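Local coordinates for protein peptidoglycan N-acetylglucosamine deacetylase (Bacillus cereus, PDB 5N1P) that catalyses the zinc-dependent deacetylation of N-acetylglucosamine residues in peptidoglycan, releasing acetate, at residues A[36-39]-A[40-43]; A[60-64]-A[65-69]; A[106-109]-A[110-113]. One frame throughout, in Å; residues are numbered along the deposited sequence.

Contact 1 (A[36-39]-A[40-43]); sequences GANV and KEFP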
loop_
_atom_site.group_PDB
_atom_site.type_symbol
_atom_site.label_atom_id
_atom_site.label_comp_id
_atom_site.label_asym_id
_atom_site.label_seq_id
_atom_site.Cartn_x
_atom_site.Cartn_y
_atom_site.Cartn_z
ATOM N N GLY A 36 -9.245 7.583 4.514
ATOM C CA GLY A 36 -9.923 8.843 4.233
ATOM C C GLY A 36 -9.713 9.961 5.242
ATOM O O GLY A 36 -9.477 11.092 4.850
ATOM N N ALA A 37 -9.788 9.651 6.538
ATOM C CA ALA A 37 -9.580 10.683 7.551
ATOM C C ALA A 37 -8.193 11.313 7.431
ATOM O O ALA A 37 -8.032 12.514 7.642
ATOM C CB ALA A 37 -9.789 10.113 8.953
ATOM N N ASN A 38 -7.198 10.510 7.053
ATOM C CA ASN A 38 -5.843 11.035 6.917
ATOM C C ASN A 38 -5.644 11.808 5.610
ATOM O O ASN A 38 -4.819 12.717 5.531
ATOM C CB ASN A 38 -4.825 9.898 7.036
ATOM C CG ASN A 38 -4.820 9.274 8.413
ATOM O OD1 ASN A 38 -5.234 9.899 9.394
ATOM N ND2 ASN A 38 -4.358 8.037 8.502
ATOM N N VAL A 39 -6.409 11.450 4.584
ATOM C CA VAL A 39 -6.417 12.229 3.352
ATOM C C VAL A 39 -6.890 13.652 3.672
ATOM O O VAL A 39 -6.338 14.642 3.184
ATOM C CB VAL A 39 -7.333 11.584 2.299
ATOM C CG1 VAL A 39 -7.504 12.493 1.096
ATOM C CG2 VAL A 39 -6.762 10.227 1.868
ATOM N N LYS A 40 -7.900 13.743 4.522
ATOM C CA LYS A 40 -8.448 15.037 4.882
ATOM C C LYS A 40 -7.481 15.842 5.745
ATOM O O LYS A 40 -7.388 17.062 5.603
ATOM C CB LYS A 40 -9.792 14.850 5.592
ATOM C CG LYS A 40 -10.901 14.413 4.636
ATOM C CD LYS A 40 -12.263 14.346 5.311
ATOM C CE LYS A 40 -12.463 13.056 6.088
ATOM N NZ LYS A 40 -13.920 12.760 6.268
ATOM N N GLU A 41 -6.744 15.165 6.620
ATOM C CA GLU A 41 -5.840 15.872 7.522
ATOM C C GLU A 41 -4.528 16.260 6.848
ATOM O O GLU A 41 -3.935 17.290 7.176
ATOM C CB GLU A 41 -5.546 15.032 8.764
ATOM C CG GLU A 41 -4.579 15.735 9.716
ATOM C CD GLU A 41 -4.390 15.020 11.038
ATOM O OE1 GLU A 41 -4.901 13.890 11.191
ATOM O OE2 GLU A 41 -3.727 15.600 11.928
ATOM N N PHE A 42 -4.078 15.439 5.900
ATOM C CA PHE A 42 -2.782 15.653 5.254
ATOM C C PHE A 42 -2.845 15.783 3.726
ATOM O O PHE A 42 -2.157 15.046 3.020
ATOM C CB PHE A 42 -1.828 14.504 5.600
ATOM C CG PHE A 42 -1.612 14.309 7.073
ATOM C CD1 PHE A 42 -0.707 15.100 7.760
ATOM C CD2 PHE A 42 -2.285 13.318 7.761
ATOM C CE1 PHE A 42 -0.497 14.919 9.119
ATOM C CE2 PHE A 42 -2.074 13.125 9.119
ATOM C CZ PHE A 42 -1.179 13.926 9.795
ATOM N N PRO A 43 -3.637 16.732 3.205
ATOM C CA PRO A 43 -3.796 16.812 1.745
ATOM C C PRO A 43 -2.486 17.117 1.027
ATOM O O PRO A 43 -2.282 16.645 -0.089
ATOM C CB PRO A 43 -4.782 17.976 1.539
ATOM C CG PRO A 43 -5.254 18.368 2.891
ATOM C CD PRO A 43 -4.294 17.849 3.903
HETATM O O HOH W 1 -6.568 11.922 10.864
#

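Contact 2 (A[60-64]-A[65-69]); sequences SMTHN and FAKLY. With ZN (zinc ion), chain F; 8GK (~{N}-oxidanylnaphthalene-1-carboxamide), chain E.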
loop_
_atom_site.group_PDB
_atom_site.type_symbol
_atom_site.label_atom_id
_atom_site.label_comp_id
_atom_site.label_asym_id
_atom_site.label_seq_id
_atom_site.Cartn_x
_atom_site.Cartn_y
_atom_site.Cartn_z
ATOM N N SER A 60 -9.768 2.609 2.471
ATOM C CA SER A 60 -11.096 2.742 3.088
ATOM C C SER A 60 -11.224 3.996 3.963
ATOM O O SER A 60 -10.296 4.810 4.060
ATOM C CB SER A 60 -11.485 1.501 3.908
ATOM O OG SER A 60 -11.003 1.562 5.249
ATOM N N MET A 61 -12.403 4.164 4.555
ATOM C CA MET A 61 -12.705 5.306 5.417
ATOM C C MET A 61 -12.573 4.949 6.893
ATOM O O MET A 61 -11.997 5.698 7.680
ATOM C CB MET A 61 -14.131 5.815 5.164
ATOM C CG MET A 61 -14.377 6.381 3.784
ATOM S SD MET A 61 -13.355 7.808 3.327
ATOM C CE MET A 61 -13.725 8.975 4.622
ATOM N N THR A 62 -13.118 3.795 7.259
ATOM C CA THR A 62 -13.233 3.409 8.662
ATOM C C THR A 62 -12.202 2.381 9.099
ATOM O O THR A 62 -11.948 2.233 10.297
ATOM C CB THR A 62 -14.623 2.829 8.966
ATOM O OG1 THR A 62 -14.783 1.576 8.278
ATOM C CG2 THR A 62 -15.706 3.797 8.520
ATOM N N HIS A 63 -11.658 1.637 8.142
ATOM C CA HIS A 63 -10.764 0.518 8.449
ATOM C C HIS A 63 -11.431 -0.439 9.444
ATOM O O HIS A 63 -10.766 -1.041 10.292
ATOM C CB HIS A 63 -9.425 1.033 9.000
ATOM C CG HIS A 63 -8.270 0.101 8.786
ATOM N ND1 HIS A 63 -8.094 -1.055 9.516
ATOM C CD2 HIS A 63 -7.207 0.180 7.949
ATOM C CE1 HIS A 63 -6.987 -1.660 9.124
ATOM N NE2 HIS A 63 -6.426 -0.927 8.178
ATOM N N ASN A 64 -12.751 -0.563 9.327
ATOM C CA ASN A 64 -13.545 -1.364 10.256
ATOM C C ASN A 64 -13.984 -2.669 9.592
ATOM O O ASN A 64 -14.778 -2.653 8.664
ATOM C CB ASN A 64 -14.758 -0.559 10.731
ATOM C CG ASN A 64 -15.592 -1.296 11.768
ATOM O OD1 ASN A 64 -16.148 -2.362 11.499
ATOM N ND2 ASN A 64 -15.697 -0.714 12.961
ATOM N N PHE A 65 -13.452 -3.789 10.071
ATOM C CA PHE A 65 -13.737 -5.109 9.503
ATOM C C PHE A 65 -15.232 -5.418 9.379
ATOM O O PHE A 65 -15.702 -5.860 8.333
ATOM C CB PHE A 65 -13.054 -6.179 10.352
ATOM C CG PHE A 65 -13.116 -7.555 9.761
ATOM C CD1 PHE A 65 -14.172 -8.401 10.043
ATOM C CD2 PHE A 65 -12.092 -8.011 8.935
ATOM C CE1 PHE A 65 -14.224 -9.676 9.504
ATOM C CE2 PHE A 65 -12.142 -9.288 8.389
ATOM C CZ PHE A 65 -13.209 -10.116 8.676
ATOM N N ALA A 66 -15.977 -5.185 10.450
ATOM C CA ALA A 66 -17.407 -5.482 10.453
ATOM C C ALA A 66 -18.183 -4.639 9.431
ATOM O O ALA A 66 -19.065 -5.145 8.725
ATOM C CB ALA A 66 -17.980 -5.281 11.855
ATOM N N LYS A 67 -17.864 -3.351 9.363
ATOM C CA LYS A 67 -18.519 -2.461 8.408
ATOM C C LYS A 67 -18.192 -2.827 6.964
ATOM O O LYS A 67 -19.084 -2.878 6.113
ATOM C CB LYS A 67 -18.128 -0.999 8.665
ATOM C CG LYS A 67 -18.716 -0.425 9.954
ATOM C CD LYS A 67 -18.283 1.021 10.160
ATOM C CE LYS A 67 -18.904 1.601 11.435
ATOM N NZ LYS A 67 -18.454 3.007 11.669
ATOM N N LEU A 68 -16.918 -3.074 6.690
ATOM C CA LEU A 68 -16.486 -3.314 5.324
ATOM C C LEU A 68 -16.995 -4.617 4.734
ATOM O O LEU A 68 -17.435 -4.652 3.584
ATOM C CB LEU A 68 -14.962 -3.305 5.249
ATOM C CG LEU A 68 -14.281 -1.976 5.569
ATOM C CD1 LEU A 68 -12.796 -2.179 5.862
ATOM C CD2 LEU A 68 -14.444 -1.010 4.411
ATOM N N TYR A 69 -16.913 -5.692 5.513
ATOM C CA TYR A 69 -17.123 -7.021 4.949
ATOM C C TYR A 69 -18.473 -7.604 5.341
ATOM O O TYR A 69 -19.283 -7.904 4.467
ATOM C CB TYR A 69 -15.964 -7.938 5.352
ATOM C CG TYR A 69 -14.648 -7.312 4.939
ATOM C CD1 TYR A 69 -14.394 -7.013 3.601
ATOM C CD2 TYR A 69 -13.676 -6.997 5.876
ATOM C CE1 TYR A 69 -13.201 -6.417 3.200
ATOM C CE2 TYR A 69 -12.478 -6.401 5.486
ATOM C CZ TYR A 69 -12.256 -6.113 4.146
ATOM O OH TYR A 69 -11.084 -5.517 3.755
HETATM ZN ZN ZN F . -4.498 -1.051 7.253
HETATM C C1 8GK E . -3.883 -3.988 6.877
HETATM C C2 8GK E . -3.817 -5.340 7.509
HETATM C C3 8GK E . -4.035 -5.437 8.875
HETATM C C4 8GK E . -4.001 -6.683 9.491
HETATM C C5 8GK E . -3.760 -7.834 8.739
HETATM C C6 8GK E . -3.545 -7.733 7.369
HETATM C C7 8GK E . -3.579 -6.483 6.755
HETATM C C8 8GK E . -4.213 -6.765 10.860
HETATM C C9 8GK E . -4.454 -5.620 11.616
HETATM C C10 8GK E . -4.484 -4.375 10.998
HETATM C C11 8GK E . -4.277 -4.290 9.627
HETATM O O12 8GK E . -4.971 -3.451 6.851
HETATM N N13 8GK E . -2.797 -3.382 6.398
HETATM O O14 8GK E . -2.753 -1.992 6.496
HETATM O O HOH W 2 -11.781 -3.570 12.438
HETATM O O HOH W 3 -3.371 -1.522 9.196
#

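Contact 3 (A[106-109]-A[110-113]); sequences LNEG and LRNK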
loop_
_atom_site.group_PDB
_atom_site.type_symbol
_atom_site.label_atom_id
_atom_site.label_comp_id
_atom_site.label_asym_id
_atom_site.label_seq_id
_atom_site.Cartn_x
_atom_site.Cartn_y
_atom_site.Cartn_z
ATOM N N LEU A 106 -13.618 -10.277 1.656
ATOM C CA LEU A 106 -14.201 -9.955 0.354
ATOM C C LEU A 106 -14.805 -11.199 -0.276
ATOM O O LEU A 106 -14.177 -11.857 -1.104
ATOM C CB LEU A 106 -13.156 -9.356 -0.590
ATOM C CG LEU A 106 -12.837 -7.865 -0.558
ATOM C CD1 LEU A 106 -11.964 -7.553 -1.771
ATOM C CD2 LEU A 106 -14.094 -6.984 -0.542
ATOM N N ASN A 107 -16.031 -11.513 0.114
ATOM C CA ASN A 107 -16.719 -12.690 -0.411
ATOM C C ASN A 107 -17.156 -12.518 -1.868
ATOM O O ASN A 107 -16.983 -11.452 -2.462
ATOM C CB ASN A 107 -17.940 -13.013 0.452
ATOM C CG ASN A 107 -18.866 -11.828 0.603
ATOM O OD1 ASN A 107 -19.382 -11.304 -0.381
ATOM N ND2 ASN A 107 -19.088 -11.402 1.839
ATOM N N GLU A 108 -17.739 -13.580 -2.422
ATOM C CA GLU A 108 -18.244 -13.604 -3.790
ATOM C C GLU A 108 -18.968 -12.337 -4.221
ATOM O O GLU A 108 -18.659 -11.736 -5.252
ATOM C CB GLU A 108 -19.214 -14.768 -3.935
ATOM C CG GLU A 108 -18.907 -15.731 -5.021
ATOM C CD GLU A 108 -19.734 -16.991 -4.864
ATOM O OE1 GLU A 108 -19.507 -17.721 -3.877
ATOM O OE2 GLU A 108 -20.618 -17.237 -5.702
ATOM N N GLY A 109 -19.971 -11.968 -3.434
ATOM C CA GLY A 109 -20.833 -10.850 -3.763
ATOM C C GLY A 109 -20.080 -9.538 -3.760
ATOM O O GLY A 109 -20.315 -8.689 -4.616
ATOM N N LEU A 110 -19.186 -9.363 -2.791
ATOM C CA LEU A 110 -18.393 -8.144 -2.713
ATOM C C LEU A 110 -17.383 -8.054 -3.850
ATOM O O LEU A 110 -17.145 -6.972 -4.379
ATOM C CB LEU A 110 -17.672 -8.048 -1.365
ATOM C CG LEU A 110 -18.582 -7.756 -0.169
ATOM C CD1 LEU A 110 -17.762 -7.593 1.104
ATOM C CD2 LEU A 110 -19.404 -6.504 -0.427
ATOM N N ARG A 111 -16.795 -9.182 -4.245
ATOM C CA ARG A 111 -15.837 -9.132 -5.349
ATOM C C ARG A 111 -16.550 -8.705 -6.639
ATOM O O ARG A 111 -15.996 -7.948 -7.436
ATOM C CB ARG A 111 -15.124 -10.475 -5.531
ATOM C CG ARG A 111 -14.298 -10.838 -4.324
ATOM C CD ARG A 111 -13.228 -11.882 -4.626
ATOM N NE ARG A 111 -13.727 -13.135 -5.196
ATOM C CZ ARG A 111 -14.237 -14.139 -4.486
ATOM N NH1 ARG A 111 -14.395 -14.022 -3.175
ATOM N NH2 ARG A 111 -14.628 -15.246 -5.098
ATOM N N ASN A 112 -17.785 -9.162 -6.831
ATOM C CA ASN A 112 -18.581 -8.688 -7.966
ATOM C C ASN A 112 -18.835 -7.186 -7.895
ATOM O O ASN A 112 -18.729 -6.484 -8.901
ATOM C CB ASN A 112 -19.908 -9.438 -8.046
ATOM C CG ASN A 112 -19.740 -10.840 -8.560
ATOM O OD1 ASN A 112 -18.751 -11.149 -9.224
ATOM N ND2 ASN A 112 -20.708 -11.700 -8.266
ATOM N N LYS A 113 -19.153 -6.693 -6.702
ATOM C CA LYS A 113 -19.394 -5.263 -6.526
ATOM C C LYS A 113 -18.138 -4.451 -6.824
ATOM O O LYS A 113 -18.210 -3.363 -7.401
ATOM C CB LYS A 113 -19.887 -4.968 -5.108
ATOM C CG LYS A 113 -21.287 -5.480 -4.815
ATOM C CD LYS A 113 -21.847 -4.851 -3.548
ATOM C CE LYS A 113 -23.286 -5.287 -3.303
ATOM N NZ LYS A 113 -24.150 -5.006 -4.478
#

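Contact 1 (A[36-39]-A[40-43])
Gly36, Ala37 and Asn38 offer their carbonyl oxygens in turn to the backbone N-H groups of Lys40, Glu41 and Phe42, three successive i to i+4 bonds that make up the short helix 36-41. The last of them, from Phe42 N to Asn38 O, measures 2.8 Å. Asn38 O also sits at the rim of the Phe42 ring near its plane, 3.4 Å from CD2, because CG of Phe42 lies beside its own backbone N (chi1 -57°). The CG of Glu41 rests over one face of the same ring, offset from the centre. Glu41 runs out extended, and a water joins its carboxylate to the Asn38 amide: it donates to Glu41 OE1 at 2.6 Å and to Asn38 OD1 at 2.8 Å. Asn38 ND2 makes a weak hydrogen bond to the backbone O of Asp10, a zinc ligand, which places this side chain close to the metal site, about 9 Å from the zinc ion, without touching it.

Helix 36-41 follows strand 31-34 of the parallel sheet in the polysaccharide deacetylase (NodB homology) domain. At Phe42 the backbone leaves helical angles, and the same residue is the N-cap of helix 43-51, so one residue ends one helix and caps the next. Lys40 bends at chi3 (-81°), which carries its CE back alongside the first turn, 3.8 Å from Gly36 O and close to Ala37 CA. Val39 turns to the interior, where its side chain meets Asp81, Leu84 and Ile88 of helix 74-89. Phe42 reaches the loop residue Pro12, which Asn38 also touches.

Contact 2 (A[60-64]-A[65-69])
Asn64 caps helix 65-70 through its side chain: Lys67 N donates to Asn64 OD1 at 2.9 Å with a nearly straight N-H (165°), tilted out of the amide plane. With CG opposite the backbone N (chi1 -177°), the amide reaches over the first turn. The tight part lies around Leu68. Its N-H bonds to Asn64 O at 2.9 Å, its CG sits 3.2 Å from the same oxygen, and its CD2 packs on Ser60 CB at 3.9 Å; Pro99 and Glu77 also touch this leucine.

On the looser, solvent side, the exposed, extended Lys67 crosses Asn64 and Thr62 at about a right angle, its CD approaching Thr62 OG1 only to 4.0 Å. That hydroxyl accepts Asn64 N in an ST turn and hydrogen-bonds to Glu77, while a water takes the N-H of Phe65.

Ser60 OG accepts His63 N, three residues on, an ST motif that probably helps set the backbone at the metal ligand. His63 NE2 binds the zinc ion at 2.1 Å, beside His59 and Asp10, and the hydroxamate inhibitor chelates the metal through O12 and O14. The capped turn, ST turn and ST motif thus probably help present the His63 imidazole to zinc.

Contact 3 (A[106-109]-A[110-113])
Arg111 folds back along the start of helix 108-116 to give NH1 to Leu106 O, 3.0 Å away. The oxygen lies in the guanidinium plane, and the N-H meets one of its lone pairs in the carbonyl plane. The bend at chi3 (-57°) makes this return possible and leaves Glu108 CA over one guanidinium face, offset toward its rim. NE forms a salt bridge with Asp203, and Trp201 adds a cation-pi contact.

Asn107 is the N-cap: its OD1 accepts Leu110 N at 3.1 Å, with the donor tilted 30° from the amide plane. Its CG stands between backbone N and carbonyl carbon (chi1 54°), which turns OD1 back to the N-H of Leu110. The backbone bond from Arg111 N to Asn107 O (2.9 Å) opens the regular helical ladder.

Further out, Leu110 CG touches Asn107 OD1 at 3.6 Å. The buried side chains of Leu106 and Leu110 cross at about a right angle, with CD2 of Leu106 against CB of Leu110 at 3.8 Å. Helix 108-116 links strands 95-96 and 120-121 in a beta-alpha-beta unit, and Leu106 also meets Tyr74. With one guanidinium bonded to the carbonyl before the cap and to Asp203, Arg111 ties the helix start to the C-terminal tail; its positive charge is probably balanced largely by that aspartate.

In the fold
Contacts 1, 2 and 3 follow one another along the chain, within one polysaccharide deacetylase domain. Most of helix 43-51 and strand 55-58 lie between contacts 1 and 2, whose centres are about 17 Å apart; they meet where Gly36 N probably hydrogen-bonds to Ser60 O and Met61 packs on Gly36 and Lys40. The centres of contacts 2 and 3 are about 14 Å apart, and the two touch as Leu110 CD1 packs on the carbonyl oxygens of Leu68 and Tyr69. Contacts 1 and 3 do not touch, their nearest atoms being about 16 Å apart. Helix 74-89 touches all three. Contact 2 supplies a zinc ligand, contact 1 neighbours the metal site, and contact 3 stands farther out.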